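PDB 4GL3: putative glucoamylase from Bacteroides uniformis, which probably hydrolyses glycosidic bonds as a glycoside hydrolase related to glucoamylases, although its substrate remains to be established. Local coordinates for residues R81-V86 and N145-R150; A136-F141 and R150-I155; M130-L135 and K398-H403; R87-K92 and G99-W104; S38-E43 and G55-G60. One frame throughout, in Å; residues are numbered along the deposited sequence.

Contact 1. Residues R81-V86 and N145-R150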
# COMPACT_ATOMS: atom_id res chain seq x y z
N ARG A 81 0.41 -14.53 -15.85
CA ARG A 81 -0.56 -13.70 -15.12
C ARG A 81 -0.26 -12.19 -15.28
O ARG A 81 -1.15 -11.40 -15.53
CB ARG A 81 -0.56 -14.06 -13.62
CG ARG A 81 -1.58 -13.31 -12.74
CD ARG A 81 -3.02 -13.59 -13.13
NE ARG A 81 -3.37 -15.00 -13.00
CZ ARG A 81 -3.90 -15.55 -11.90
NH1 ARG A 81 -4.20 -14.84 -10.83
NH2 ARG A 81 -4.17 -16.83 -11.90
N MSE A 82 0.99 -11.80 -15.08
CA MSE A 82 1.40 -10.43 -15.21
C MSE A 82 1.06 -9.86 -16.61
O MSE A 82 0.57 -8.73 -16.72
CB MSE A 82 2.90 -10.28 -14.94
CG MSE A 82 3.40 -8.84 -14.88
SE MSE A 82 2.69 -7.82 -13.39
CE MSE A 82 2.99 -9.18 -12.03
N LEU A 83 1.34 -10.62 -17.65
CA LEU A 83 0.98 -10.22 -19.01
C LEU A 83 -0.54 -10.02 -19.13
O LEU A 83 -0.96 -9.02 -19.73
CB LEU A 83 1.53 -11.18 -20.10
CG LEU A 83 1.29 -10.79 -21.58
CD1 LEU A 83 1.80 -9.38 -21.88
CD2 LEU A 83 1.91 -11.81 -22.54
N LYS A 84 -1.35 -10.91 -18.56
CA LYS A 84 -2.79 -10.75 -18.57
C LYS A 84 -3.20 -9.39 -17.91
O LYS A 84 -4.02 -8.65 -18.45
CB LYS A 84 -3.52 -11.93 -17.89
CG LYS A 84 -5.06 -11.83 -17.85
CD LYS A 84 -5.73 -13.19 -17.57
CE LYS A 84 -5.63 -13.53 -16.10
NZ LYS A 84 -6.19 -14.88 -15.70
N ILE A 85 -2.59 -9.08 -16.77
CA ILE A 85 -2.88 -7.90 -16.03
C ILE A 85 -2.55 -6.65 -16.82
O ILE A 85 -3.41 -5.77 -16.94
CB ILE A 85 -2.15 -7.87 -14.66
CG1 ILE A 85 -2.76 -8.89 -13.70
CG2 ILE A 85 -2.23 -6.48 -14.03
CD1 ILE A 85 -1.87 -9.23 -12.47
N VAL A 86 -1.34 -6.56 -17.34
CA VAL A 86 -0.92 -5.33 -18.02
C VAL A 86 -1.58 -5.18 -19.38
O VAL A 86 -1.88 -4.04 -19.82
CB VAL A 86 0.63 -5.17 -18.08
CG1 VAL A 86 1.19 -5.25 -16.69
CG2 VAL A 86 1.31 -6.18 -18.99
N ASN A 145 12.40 -12.92 -23.61
CA ASN A 145 11.49 -13.87 -24.26
C ASN A 145 10.19 -13.13 -24.57
O ASN A 145 10.03 -11.98 -24.14
CB ASN A 145 11.26 -15.14 -23.41
CG ASN A 145 10.50 -14.87 -22.11
OD1 ASN A 145 9.51 -14.07 -22.06
ND2 ASN A 145 10.95 -15.50 -21.04
N PRO A 146 9.30 -13.75 -25.36
CA PRO A 146 8.18 -12.95 -25.85
C PRO A 146 7.29 -12.40 -24.74
O PRO A 146 6.87 -11.24 -24.84
CB PRO A 146 7.43 -13.93 -26.74
CG PRO A 146 8.53 -14.83 -27.29
CD PRO A 146 9.46 -15.01 -26.12
N THR A 147 7.01 -13.19 -23.70
CA THR A 147 6.14 -12.75 -22.64
C THR A 147 6.74 -11.57 -21.85
O THR A 147 6.06 -10.58 -21.59
CB THR A 147 5.79 -13.90 -21.69
OG1 THR A 147 5.09 -14.90 -22.43
CG2 THR A 147 4.93 -13.45 -20.54
N GLU A 148 8.01 -11.67 -21.50
CA GLU A 148 8.59 -10.67 -20.60
C GLU A 148 9.00 -9.44 -21.41
O GLU A 148 8.96 -8.34 -20.89
CB GLU A 148 9.76 -11.23 -19.77
CG GLU A 148 9.34 -12.43 -18.94
CD GLU A 148 10.29 -12.79 -17.81
OE1 GLU A 148 11.25 -12.02 -17.51
OE2 GLU A 148 10.05 -13.86 -17.19
N ASN A 149 9.34 -9.61 -22.68
CA ASN A 149 9.59 -8.45 -23.53
C ASN A 149 8.33 -7.61 -23.60
O ASN A 149 8.40 -6.38 -23.51
CB ASN A 149 10.06 -8.85 -24.93
CG ASN A 149 11.46 -9.45 -24.94
OD1 ASN A 149 12.23 -9.29 -23.98
ND2 ASN A 149 11.79 -10.16 -26.02
N ARG A 150 7.18 -8.28 -23.69
CA ARG A 150 5.90 -7.60 -23.88
C ARG A 150 5.43 -6.97 -22.57
O ARG A 150 4.90 -5.87 -22.58
CB ARG A 150 4.88 -8.60 -24.37
CG ARG A 150 3.52 -8.01 -24.75
CD ARG A 150 3.48 -7.61 -26.22
NE ARG A 150 3.67 -6.17 -26.42
CZ ARG A 150 2.69 -5.27 -26.57
NH1 ARG A 150 1.41 -5.63 -26.53
NH2 ARG A 150 3.00 -3.98 -26.74
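Leu-83 of helix 75-90 reaches across to the first turn of helix 146-161, where both its methyl groups find carbon. The tight part is at CD1, 3.6 Å from CG of Arg-150, with CB of the same arginine a little farther off. The looser part is at CD2, 4.0 Å from CG2 of Thr-147. Leucine suits the place because its fork can serve two residues one turn apart. Arg-150 takes part through its aliphatic stem: CG stands anti to the backbone N (chi1 -174°), which lays it against the leucine, and bends farther along the chain carry the guanidinium away from Leu-83 on this exposed side. Thr-147 likewise offers its methyl group. The helix start is fixed by Asn-145 at the N-cap, whose OD1 accepts from Glu-148 N at 2.9 Å, while Glu-148 forms a salt bridge to Arg-75. Across the two segments there is neither a hydrogen bond nor a salt bridge, so the attraction here rests on dispersion and the shielding of a few methyl and methylene groups.

Contact 2. Residues A136-F141 and R150-I155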
# COMPACT_ATOMS: atom_id res chain seq x y z
N ALA A 136 8.25 -1.91 -10.24
CA ALA A 136 8.91 -3.08 -9.67
C ALA A 136 8.85 -4.23 -10.67
O ALA A 136 9.87 -4.85 -10.96
CB ALA A 136 8.30 -3.48 -8.32
N ALA A 137 7.68 -4.50 -11.23
CA ALA A 137 7.55 -5.61 -12.21
C ALA A 137 8.41 -5.38 -13.45
O ALA A 137 9.06 -6.30 -13.94
CB ALA A 137 6.08 -5.85 -12.58
N HIS A 138 8.45 -4.15 -13.95
CA HIS A 138 9.35 -3.78 -15.06
C HIS A 138 10.82 -4.15 -14.78
O HIS A 138 11.52 -4.60 -15.65
CB HIS A 138 9.24 -2.26 -15.39
CG HIS A 138 10.01 -1.84 -16.60
ND1 HIS A 138 11.35 -1.52 -16.55
CD2 HIS A 138 9.63 -1.69 -17.89
CE1 HIS A 138 11.78 -1.23 -17.77
NE2 HIS A 138 10.76 -1.32 -18.61
N GLN A 139 11.25 -3.96 -13.55
CA GLN A 139 12.62 -4.24 -13.16
C GLN A 139 12.85 -5.70 -12.82
O GLN A 139 14.00 -6.12 -12.72
CB GLN A 139 13.02 -3.36 -11.96
CG GLN A 139 12.94 -1.87 -12.30
CD GLN A 139 13.88 -1.47 -13.43
OE1 GLN A 139 13.45 -1.28 -14.58
NE2 GLN A 139 15.18 -1.39 -13.12
N TYR A 140 11.78 -6.48 -12.65
CA TYR A 140 11.93 -7.92 -12.32
C TYR A 140 11.88 -8.84 -13.55
O TYR A 140 12.68 -9.76 -13.68
CB TYR A 140 10.79 -8.36 -11.38
CG TYR A 140 10.86 -9.83 -10.97
CD1 TYR A 140 11.81 -10.27 -10.04
CD2 TYR A 140 9.99 -10.76 -11.51
CE1 TYR A 140 11.87 -11.60 -9.65
CE2 TYR A 140 10.06 -12.09 -11.14
CZ TYR A 140 10.99 -12.50 -10.20
OH TYR A 140 11.05 -13.79 -9.86
N PHE A 141 10.91 -8.60 -14.43
CA PHE A 141 10.71 -9.44 -15.65
C PHE A 141 11.64 -9.06 -16.80
O PHE A 141 11.18 -8.54 -17.83
CB PHE A 141 9.25 -9.40 -16.10
CG PHE A 141 8.32 -10.03 -15.12
CD1 PHE A 141 8.23 -11.40 -15.02
CD2 PHE A 141 7.59 -9.27 -14.26
CE1 PHE A 141 7.41 -11.99 -14.09
CE2 PHE A 141 6.74 -9.83 -13.33
CZ PHE A 141 6.64 -11.21 -13.27
N ARG A 150 7.18 -8.28 -23.69
CA ARG A 150 5.90 -7.60 -23.88
C ARG A 150 5.43 -6.97 -22.57
O ARG A 150 4.90 -5.87 -22.58
CB ARG A 150 4.88 -8.60 -24.37
CG ARG A 150 3.52 -8.01 -24.75
CD ARG A 150 3.48 -7.61 -26.22
NE ARG A 150 3.67 -6.17 -26.42
CZ ARG A 150 2.69 -5.27 -26.57
NH1 ARG A 150 1.41 -5.63 -26.53
NH2 ARG A 150 3.00 -3.98 -26.74
N ILE A 151 5.61 -7.66 -21.44
CA ILE A 151 5.38 -7.08 -20.13
C ILE A 151 6.11 -5.74 -19.97
O ILE A 151 5.52 -4.74 -19.59
CB ILE A 151 5.81 -8.02 -18.98
CG1 ILE A 151 4.85 -9.22 -18.83
CG2 ILE A 151 5.81 -7.25 -17.67
CD1 ILE A 151 5.36 -10.39 -17.99
N ARG A 152 7.41 -5.73 -20.23
CA ARG A 152 8.20 -4.50 -20.07
C ARG A 152 7.75 -3.39 -21.01
O ARG A 152 7.68 -2.23 -20.60
CB ARG A 152 9.72 -4.78 -20.29
CG ARG A 152 10.36 -5.60 -19.17
CD ARG A 152 11.88 -5.58 -19.23
NE ARG A 152 12.41 -5.87 -20.58
CZ ARG A 152 12.53 -7.07 -21.11
NH1 ARG A 152 12.17 -8.17 -20.45
NH2 ARG A 152 13.04 -7.20 -22.34
N GLY A 153 7.49 -3.74 -22.27
CA GLY A 153 7.02 -2.77 -23.29
C GLY A 153 5.71 -2.12 -22.92
O GLY A 153 5.55 -0.88 -23.02
N ILE A 154 4.77 -2.95 -22.46
CA ILE A 154 3.48 -2.44 -22.09
C ILE A 154 3.62 -1.56 -20.88
O ILE A 154 3.06 -0.47 -20.85
CB ILE A 154 2.41 -3.55 -21.80
CG1 ILE A 154 2.01 -4.26 -23.13
CG2 ILE A 154 1.18 -2.93 -21.10
CD1 ILE A 154 1.14 -5.52 -22.96
N ILE A 155 4.38 -1.99 -19.87
CA ILE A 155 4.52 -1.20 -18.63
C ILE A 155 5.19 0.14 -18.97
O ILE A 155 4.78 1.16 -18.49
CB ILE A 155 5.31 -1.94 -17.52
CG1 ILE A 155 4.45 -3.07 -16.92
CG2 ILE A 155 5.77 -0.96 -16.45
CD1 ILE A 155 5.17 -4.02 -15.97
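Helices 124-140 and 146-161 are joined by a short turn and run roughly antiparallel, their local axes 9.1 Å apart at an angle of 146°. Arg-152 makes the polar link: NH1 donates to Phe-141 O at 2.8 Å, in the carbonyl plane and on a lone pair, with the oxygen also in the guanidinium plane. A bend at chi3 (-48°) turns the long chain back to this carbonyl just past the helix, and the same NH1 also bonds Lys-143 O in the turn. The arginine's CG lies over one face of the His-138 ring, near its rim; the ring and guanidinium planes stand 78° apart. His-138 is held in rotation by ND1, which donates to Gln-139 OE1 at 2.9 Å. Farther inside, CD1 of Ile-151 sits over a face of the Phe-141 ring, and CD1 of Ile-155 meets CB of Ala-137 at 4.0 Å, the small alanine admitting the branched chain. Cutting Arg-152 back to an alanine would probably leave Phe-141 O and Lys-143 O without their NH1 donor and the His-138 ring without the methylene over its face. Two consecutive helices closed by a short turn form an alpha-helical hairpin, consistent with the family's place in the six-hairpin clan.

Contact 3. Residues M130-L135 and K398-H403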
# COMPACT_ATOMS: atom_id res chain seq x y z
N MSE A 130 -0.69 1.44 -8.16
CA MSE A 130 -0.55 0.51 -9.30
C MSE A 130 0.84 0.70 -9.96
O MSE A 130 1.52 -0.29 -10.23
CB MSE A 130 -1.70 0.62 -10.32
CG MSE A 130 -1.42 -0.18 -11.61
SE MSE A 130 -1.36 -2.08 -11.28
CE MSE A 130 -3.20 -2.34 -10.94
N PHE A 131 1.26 1.95 -10.22
CA PHE A 131 2.57 2.19 -10.85
C PHE A 131 3.72 1.78 -9.93
O PHE A 131 4.75 1.36 -10.39
CB PHE A 131 2.70 3.65 -11.34
CG PHE A 131 2.01 3.89 -12.67
CD1 PHE A 131 2.46 3.26 -13.79
CD2 PHE A 131 0.87 4.65 -12.76
CE1 PHE A 131 1.82 3.38 -15.02
CE2 PHE A 131 0.23 4.82 -13.98
CZ PHE A 131 0.70 4.17 -15.11
N GLU A 132 3.54 1.92 -8.63
CA GLU A 132 4.55 1.42 -7.67
C GLU A 132 4.83 -0.07 -7.94
O GLU A 132 5.97 -0.50 -8.19
CB GLU A 132 4.09 1.71 -6.23
CG GLU A 132 5.09 1.34 -5.13
CD GLU A 132 4.54 1.63 -3.74
OE1 GLU A 132 3.36 2.03 -3.57
OE2 GLU A 132 5.30 1.47 -2.78
N GLY A 133 3.78 -0.86 -8.01
CA GLY A 133 3.93 -2.23 -8.44
C GLY A 133 4.42 -2.48 -9.86
O GLY A 133 5.27 -3.32 -10.07
N LEU A 134 3.89 -1.75 -10.85
CA LEU A 134 4.28 -1.99 -12.24
C LEU A 134 5.74 -1.63 -12.45
O LEU A 134 6.43 -2.31 -13.22
CB LEU A 134 3.37 -1.29 -13.25
CG LEU A 134 1.87 -1.72 -13.35
CD1 LEU A 134 1.15 -0.83 -14.40
CD2 LEU A 134 1.71 -3.21 -13.66
N LEU A 135 6.25 -0.61 -11.76
CA LEU A 135 7.67 -0.27 -12.01
C LEU A 135 8.62 -1.35 -11.40
O LEU A 135 9.64 -1.66 -12.00
CB LEU A 135 8.02 1.16 -11.58
CG LEU A 135 7.36 2.29 -12.37
CD1 LEU A 135 7.95 3.61 -11.87
CD2 LEU A 135 7.58 2.17 -13.87
N LYS A 398 14.38 -3.45 -3.54
CA LYS A 398 15.49 -3.44 -4.51
C LYS A 398 15.01 -3.23 -5.94
O LYS A 398 15.64 -2.52 -6.70
CB LYS A 398 16.33 -4.71 -4.43
CG LYS A 398 17.14 -4.83 -3.14
CD LYS A 398 17.99 -6.12 -3.14
CE LYS A 398 18.02 -6.80 -1.78
NZ LYS A 398 18.82 -6.06 -0.76
N LEU A 399 13.90 -3.86 -6.31
CA LEU A 399 13.41 -3.74 -7.68
C LEU A 399 13.00 -2.28 -7.98
O LEU A 399 13.46 -1.68 -8.96
CB LEU A 399 12.23 -4.71 -7.90
CG LEU A 399 12.62 -6.18 -7.89
CD1 LEU A 399 11.39 -7.04 -7.67
CD2 LEU A 399 13.40 -6.58 -9.16
N PHE A 400 12.13 -1.73 -7.14
CA PHE A 400 11.57 -0.40 -7.36
C PHE A 400 12.69 0.66 -7.34
O PHE A 400 12.74 1.51 -8.22
CB PHE A 400 10.49 -0.08 -6.34
CG PHE A 400 9.85 1.26 -6.52
CD1 PHE A 400 8.78 1.42 -7.41
CD2 PHE A 400 10.27 2.37 -5.79
CE1 PHE A 400 8.18 2.64 -7.58
CE2 PHE A 400 9.65 3.60 -5.96
CZ PHE A 400 8.63 3.74 -6.87
N MSE A 401 13.57 0.60 -6.34
CA MSE A 401 14.60 1.62 -6.18
C MSE A 401 15.64 1.53 -7.32
O MSE A 401 16.40 2.49 -7.54
CB MSE A 401 15.30 1.48 -4.83
CG MSE A 401 14.41 1.72 -3.64
SE MSE A 401 13.69 3.52 -3.56
CE MSE A 401 15.15 4.44 -2.72
N SER A 402 15.68 0.40 -8.04
CA SER A 402 16.56 0.27 -9.19
C SER A 402 16.05 0.99 -10.43
O SER A 402 16.79 1.09 -11.40
CB SER A 402 16.82 -1.22 -9.57
OG SER A 402 15.69 -1.74 -10.29
N HIS A 403 14.80 1.42 -10.47
CA HIS A 403 14.28 2.02 -11.69
C HIS A 403 14.92 3.41 -11.95
O HIS A 403 14.86 4.28 -11.10
CB HIS A 403 12.76 2.16 -11.62
CG HIS A 403 12.13 2.41 -12.95
ND1 HIS A 403 12.20 3.63 -13.59
CD2 HIS A 403 11.42 1.59 -13.77
CE1 HIS A 403 11.56 3.55 -14.75
NE2 HIS A 403 11.07 2.33 -14.88
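With CG anti to the backbone N in both Phe-400 (chi1 -179°) and His-403 (chi1 -164°), the two rings swing from helix 395-401 and the residues that follow it onto helix 124-140. The phenyl ring meets that helix at Glu-132: its CD1 is 3.5 Å from Glu-132 O and its CE1 is 3.8 Å from Glu-132 CA. The extended glutamate chain crosses the ring at about a right angle, touching it through CG, and carries its carboxylate on to Gly-258 N, a mate for this buried acid. The contact thus packs helix 395-401 on helix 124-140, a join between parts of the fold with 262 residues between the two segments. Leu-135 packs against both rings. Its CB is 4.2 Å from Phe-400 CD1, and CD1 lies over one face of the His-403 imidazole while CD2 comes to 3.6 Å from His-403 NE2. A flat ring suits this place, offering a face to the leucine while ND1 caps the next helix at Asp-405 N. Trp-159 meets the same imidazole edge-to-face.

Contact 4. Residues R87-K92 and G99-W104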
# COMPACT_ATOMS: atom_id res chain seq x y z
N ARG A 87 -1.90 -6.29 -20.03
CA ARG A 87 -2.73 -6.19 -21.23
C ARG A 87 -4.13 -5.63 -20.92
O ARG A 87 -4.64 -4.82 -21.68
CB ARG A 87 -2.87 -7.53 -21.97
CG ARG A 87 -1.75 -7.88 -22.91
CD ARG A 87 -1.91 -9.27 -23.50
NE ARG A 87 -0.96 -9.48 -24.60
CZ ARG A 87 -0.54 -10.67 -25.07
NH1 ARG A 87 -0.96 -11.81 -24.51
NH2 ARG A 87 0.34 -10.73 -26.08
N PHE A 88 -4.76 -6.10 -19.86
CA PHE A 88 -6.06 -5.60 -19.46
C PHE A 88 -6.04 -4.10 -19.11
O PHE A 88 -6.94 -3.34 -19.51
CB PHE A 88 -6.58 -6.39 -18.28
CG PHE A 88 -8.04 -6.17 -17.98
CD1 PHE A 88 -9.03 -6.95 -18.61
CD2 PHE A 88 -8.43 -5.24 -17.05
CE1 PHE A 88 -10.36 -6.76 -18.30
CE2 PHE A 88 -9.77 -5.05 -16.74
CZ PHE A 88 -10.72 -5.81 -17.36
N LEU A 89 -5.05 -3.68 -18.34
CA LEU A 89 -4.95 -2.31 -17.92
C LEU A 89 -4.66 -1.35 -19.10
O LEU A 89 -5.04 -0.17 -19.05
CB LEU A 89 -3.89 -2.11 -16.84
CG LEU A 89 -4.10 -2.74 -15.49
CD1 LEU A 89 -2.81 -2.72 -14.69
CD2 LEU A 89 -5.25 -2.03 -14.78
N SER A 90 -3.96 -1.83 -20.13
CA SER A 90 -3.60 -1.00 -21.24
C SER A 90 -4.64 -1.04 -22.37
O SER A 90 -4.53 -0.30 -23.32
CB SER A 90 -2.19 -1.40 -21.80
OG SER A 90 -2.17 -2.75 -22.22
N ASP A 91 -5.61 -1.96 -22.32
CA ASP A 91 -6.57 -2.13 -23.40
C ASP A 91 -7.35 -0.82 -23.58
O ASP A 91 -7.73 -0.21 -22.60
CB ASP A 91 -7.53 -3.26 -23.05
CG ASP A 91 -8.37 -3.70 -24.22
OD1 ASP A 91 -9.14 -2.93 -24.82
OD2 ASP A 91 -8.24 -4.84 -24.55
N LYS A 92 -7.53 -0.38 -24.81
CA LYS A 92 -8.30 0.85 -25.10
C LYS A 92 -9.76 0.81 -24.59
O LYS A 92 -10.38 1.84 -24.38
CB LYS A 92 -8.23 1.16 -26.62
CG LYS A 92 -8.81 0.09 -27.56
CD LYS A 92 -8.53 0.36 -29.06
CE LYS A 92 -9.13 -0.74 -29.98
NZ LYS A 92 -9.86 -0.31 -31.23
N GLY A 99 -4.24 8.98 -18.69
CA GLY A 99 -3.35 7.89 -18.33
C GLY A 99 -3.61 7.21 -16.99
O GLY A 99 -2.91 6.24 -16.65
N MSE A 100 -4.58 7.71 -16.23
CA MSE A 100 -4.84 7.19 -14.90
C MSE A 100 -6.09 6.34 -14.95
O MSE A 100 -6.96 6.53 -15.83
CB MSE A 100 -5.03 8.31 -13.89
CG MSE A 100 -3.93 9.38 -13.88
SE MSE A 100 -2.24 8.58 -13.29
CE MSE A 100 -1.18 10.19 -13.41
N TRP A 101 -6.21 5.43 -13.99
CA TRP A 101 -7.44 4.66 -13.79
C TRP A 101 -8.26 5.20 -12.63
O TRP A 101 -7.74 5.94 -11.77
CB TRP A 101 -7.10 3.17 -13.57
CG TRP A 101 -6.20 2.60 -14.65
CD1 TRP A 101 -6.58 2.15 -15.86
CD2 TRP A 101 -4.76 2.44 -14.59
NE1 TRP A 101 -5.47 1.66 -16.57
CE2 TRP A 101 -4.35 1.86 -15.80
CE3 TRP A 101 -3.80 2.72 -13.64
CZ2 TRP A 101 -3.04 1.60 -16.07
CZ3 TRP A 101 -2.47 2.47 -13.91
CH2 TRP A 101 -2.11 1.88 -15.10
N ALA A 102 -9.53 4.78 -12.61
CA ALA A 102 -10.43 4.92 -11.48
C ALA A 102 -10.00 4.06 -10.26
O ALA A 102 -9.12 3.18 -10.37
CB ALA A 102 -11.89 4.64 -11.89
N HIS A 103 -10.54 4.39 -9.08
CA HIS A 103 -10.32 3.62 -7.85
C HIS A 103 -10.86 2.19 -8.10
O HIS A 103 -10.17 1.21 -7.85
CB HIS A 103 -11.00 4.35 -6.71
CG HIS A 103 -10.82 3.75 -5.34
ND1 HIS A 103 -11.08 4.49 -4.19
CD2 HIS A 103 -10.45 2.51 -4.93
CE1 HIS A 103 -10.86 3.71 -3.13
NE2 HIS A 103 -10.48 2.51 -3.55
N TRP A 104 -12.10 2.09 -8.56
CA TRP A 104 -12.75 0.81 -8.84
C TRP A 104 -13.08 0.68 -10.32
O TRP A 104 -13.48 1.65 -10.95
CB TRP A 104 -14.06 0.70 -8.06
CG TRP A 104 -13.92 0.43 -6.59
CD1 TRP A 104 -12.81 0.11 -5.92
CD2 TRP A 104 -14.98 0.42 -5.64
NE1 TRP A 104 -13.09 -0.10 -4.59
CE2 TRP A 104 -14.43 0.09 -4.39
CE3 TRP A 104 -16.36 0.66 -5.73
CZ2 TRP A 104 -15.18 -0.01 -3.22
CZ3 TRP A 104 -17.13 0.54 -4.56
CH2 TRP A 104 -16.53 0.22 -3.32
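Trp-101 meets Leu-89 in two ways at once, through the N-H of its indole and through a ring face. NE1 donates to Leu-89 O over 3.1 Å with an N-H...O angle of 158°; the oxygen lies at the ring edge near the indole plane, although the donor is tilted out of the carbonyl plane. This carbonyl belongs to the last turn of helix 75-90, and the indole supplies it with a donor in a buried setting. CD2 of Leu-89 stands over the five-membered ring, 4.2 Å from its centroid and close to the normal, a CH-pi contact. Leu-89 CB adds packing at 3.9 Å from CZ2 of Trp-101. Tryptophan fits because one side chain offers both a broad apolar face and a polar edge.

Around this pair, the Trp-101 backbone N is bonded to Ser-127 OG, and its backbone also pairs with Asp-123, which fixes the base of the indole. The rings of Trp-101 and Phe-131 meet with their planes about 30° apart, and Met-130 and Leu-158 pack against the indole too. An indole N-H thus bonds a carbonyl of a helix's last turn, and the ring, carried by the segment before strand 104-106, packs among helices 75-90, 124-140 and 146-161 of the fold.

Contact 5. Residues S38-E43 and G55-G60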
# COMPACT_ATOMS: atom_id res chain seq x y z
N SER A 38 -9.06 -10.72 -15.87
CA SER A 38 -8.09 -9.63 -15.82
C SER A 38 -6.87 -9.86 -14.95
O SER A 38 -5.87 -9.18 -15.16
CB SER A 38 -8.79 -8.37 -15.32
OG SER A 38 -9.35 -8.54 -14.02
N GLY A 39 -6.97 -10.75 -13.94
CA GLY A 39 -5.95 -10.89 -12.90
C GLY A 39 -5.99 -9.85 -11.79
O GLY A 39 -5.18 -9.89 -10.84
N LEU A 40 -6.93 -8.93 -11.88
CA LEU A 40 -7.05 -7.88 -10.87
C LEU A 40 -7.68 -8.41 -9.58
O LEU A 40 -8.38 -9.45 -9.56
CB LEU A 40 -7.85 -6.67 -11.42
CG LEU A 40 -7.33 -5.92 -12.64
CD1 LEU A 40 -8.32 -4.83 -13.11
CD2 LEU A 40 -5.93 -5.34 -12.34
N ALA A 41 -7.38 -7.70 -8.50
CA ALA A 41 -7.82 -8.06 -7.16
C ALA A 41 -9.19 -7.49 -6.85
O ALA A 41 -9.52 -6.34 -7.23
CB ALA A 41 -6.80 -7.54 -6.13
N HIS A 42 -10.03 -8.29 -6.22
CA HIS A 42 -11.26 -7.81 -5.62
C HIS A 42 -10.95 -6.82 -4.48
O HIS A 42 -9.95 -6.98 -3.75
CB HIS A 42 -12.08 -8.95 -5.02
CG HIS A 42 -12.82 -9.78 -6.00
ND1 HIS A 42 -12.27 -10.90 -6.60
CD2 HIS A 42 -14.09 -9.70 -6.44
CE1 HIS A 42 -13.17 -11.44 -7.40
NE2 HIS A 42 -14.28 -10.73 -7.33
N GLU A 43 -11.82 -5.84 -4.30
CA GLU A 43 -11.67 -4.92 -3.19
C GLU A 43 -11.80 -5.66 -1.87
O GLU A 43 -11.12 -5.34 -0.89
CB GLU A 43 -12.73 -3.78 -3.27
CG GLU A 43 -13.00 -2.98 -1.97
CD GLU A 43 -11.97 -1.88 -1.52
OE1 GLU A 43 -11.13 -1.28 -2.32
OE2 GLU A 43 -12.05 -1.60 -0.26
N GLY A 55 -5.54 0.26 -6.68
CA GLY A 55 -4.43 0.32 -5.72
C GLY A 55 -4.09 -1.05 -5.13
O GLY A 55 -2.92 -1.47 -5.10
N GLY A 56 -5.13 -1.74 -4.70
CA GLY A 56 -5.01 -3.13 -4.22
C GLY A 56 -4.47 -4.07 -5.28
O GLY A 56 -3.73 -4.98 -4.97
N SER A 57 -4.85 -3.87 -6.54
CA SER A 57 -4.29 -4.72 -7.63
C SER A 57 -2.80 -4.43 -7.81
O SER A 57 -2.02 -5.34 -8.12
CB SER A 57 -5.06 -4.57 -8.93
OG SER A 57 -6.40 -5.04 -8.77
N GLY A 58 -2.41 -3.18 -7.60
CA GLY A 58 -1.01 -2.83 -7.61
C GLY A 58 -0.26 -3.61 -6.51
O GLY A 58 0.85 -4.09 -6.73
N PHE A 59 -0.86 -3.75 -5.34
CA PHE A 59 -0.23 -4.58 -4.28
C PHE A 59 -0.14 -6.04 -4.75
O PHE A 59 0.85 -6.74 -4.48
CB PHE A 59 -0.99 -4.50 -2.96
CG PHE A 59 -1.11 -3.10 -2.40
CD1 PHE A 59 -0.27 -2.06 -2.80
CD2 PHE A 59 -2.07 -2.83 -1.42
CE1 PHE A 59 -0.40 -0.80 -2.25
CE2 PHE A 59 -2.18 -1.58 -0.86
CZ PHE A 59 -1.35 -0.56 -1.28
N GLY A 60 -1.18 -6.47 -5.44
CA GLY A 60 -1.27 -7.81 -6.01
C GLY A 60 -0.13 -8.09 -6.99
O GLY A 60 0.45 -9.16 -6.97
O HOH W 1 -3.59 -7.67 -9.21
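Ser-57 of helix 54-69 joins the loop 38-43 to a helix start that is rich in glycine, within a fold that has far more helix than strand. Hydrogen bonds come first. Ala-41 N donates to Ser-57 OG at 2.8 Å with an N-H...O angle of 159°, and the same hydroxyl is bonded to Thr-53 O, so this buried oxygen has partners in the loop and in the strand just before its helix. OG sits anti to the carbonyl carbon (chi1 -65°), the setting that places it before the loop amide. Within the loop, Ser-38 OG accepts from Leu-40 N, forming an ST turn, and positive phi at Gly-39 favours a residue without a side chain.

Packing contacts follow. Leu-40 CD2 rests 3.6 Å from Ser-57 CB, while the methyl group of Ala-41 lies 4.2 Å from Gly-56 O; with no side chain on Gly-56, its backbone lies beside that methyl. Losing the hydroxyl of Ser-57 to an alanine would probably leave both Ala-41 N and Thr-53 O without this partner in a buried setting.

A water lies between the backbones as well, 3.2 Å from Gly-39 O and 3.0 Å from Ser-57 O.

Overall arrangement
From the N terminus, contact 5 closes first, folding loop 38-43 onto helix 54-69. The chain then enters helix 75-90, which begins contact 1 and, directly after it, contact 4; the latter closes a short loop at Trp-101 and is nested within the larger loop of contact 1. Helix 124-140 follows, beginning contacts 3 and 2. Helix 146-161 closes contacts 1 and 2, which cross and share Arg-150. Contact 3 closes last, at 398-403, enclosing contact 2 and crossing contact 1. Met-130 touches both Trp-101 and Ser-57, joining contacts 3, 4 and 5, while Gln-139 probably bonds Ser-402 between contacts 2 and 3. Together they tie the N-terminal helices to a C-terminal one.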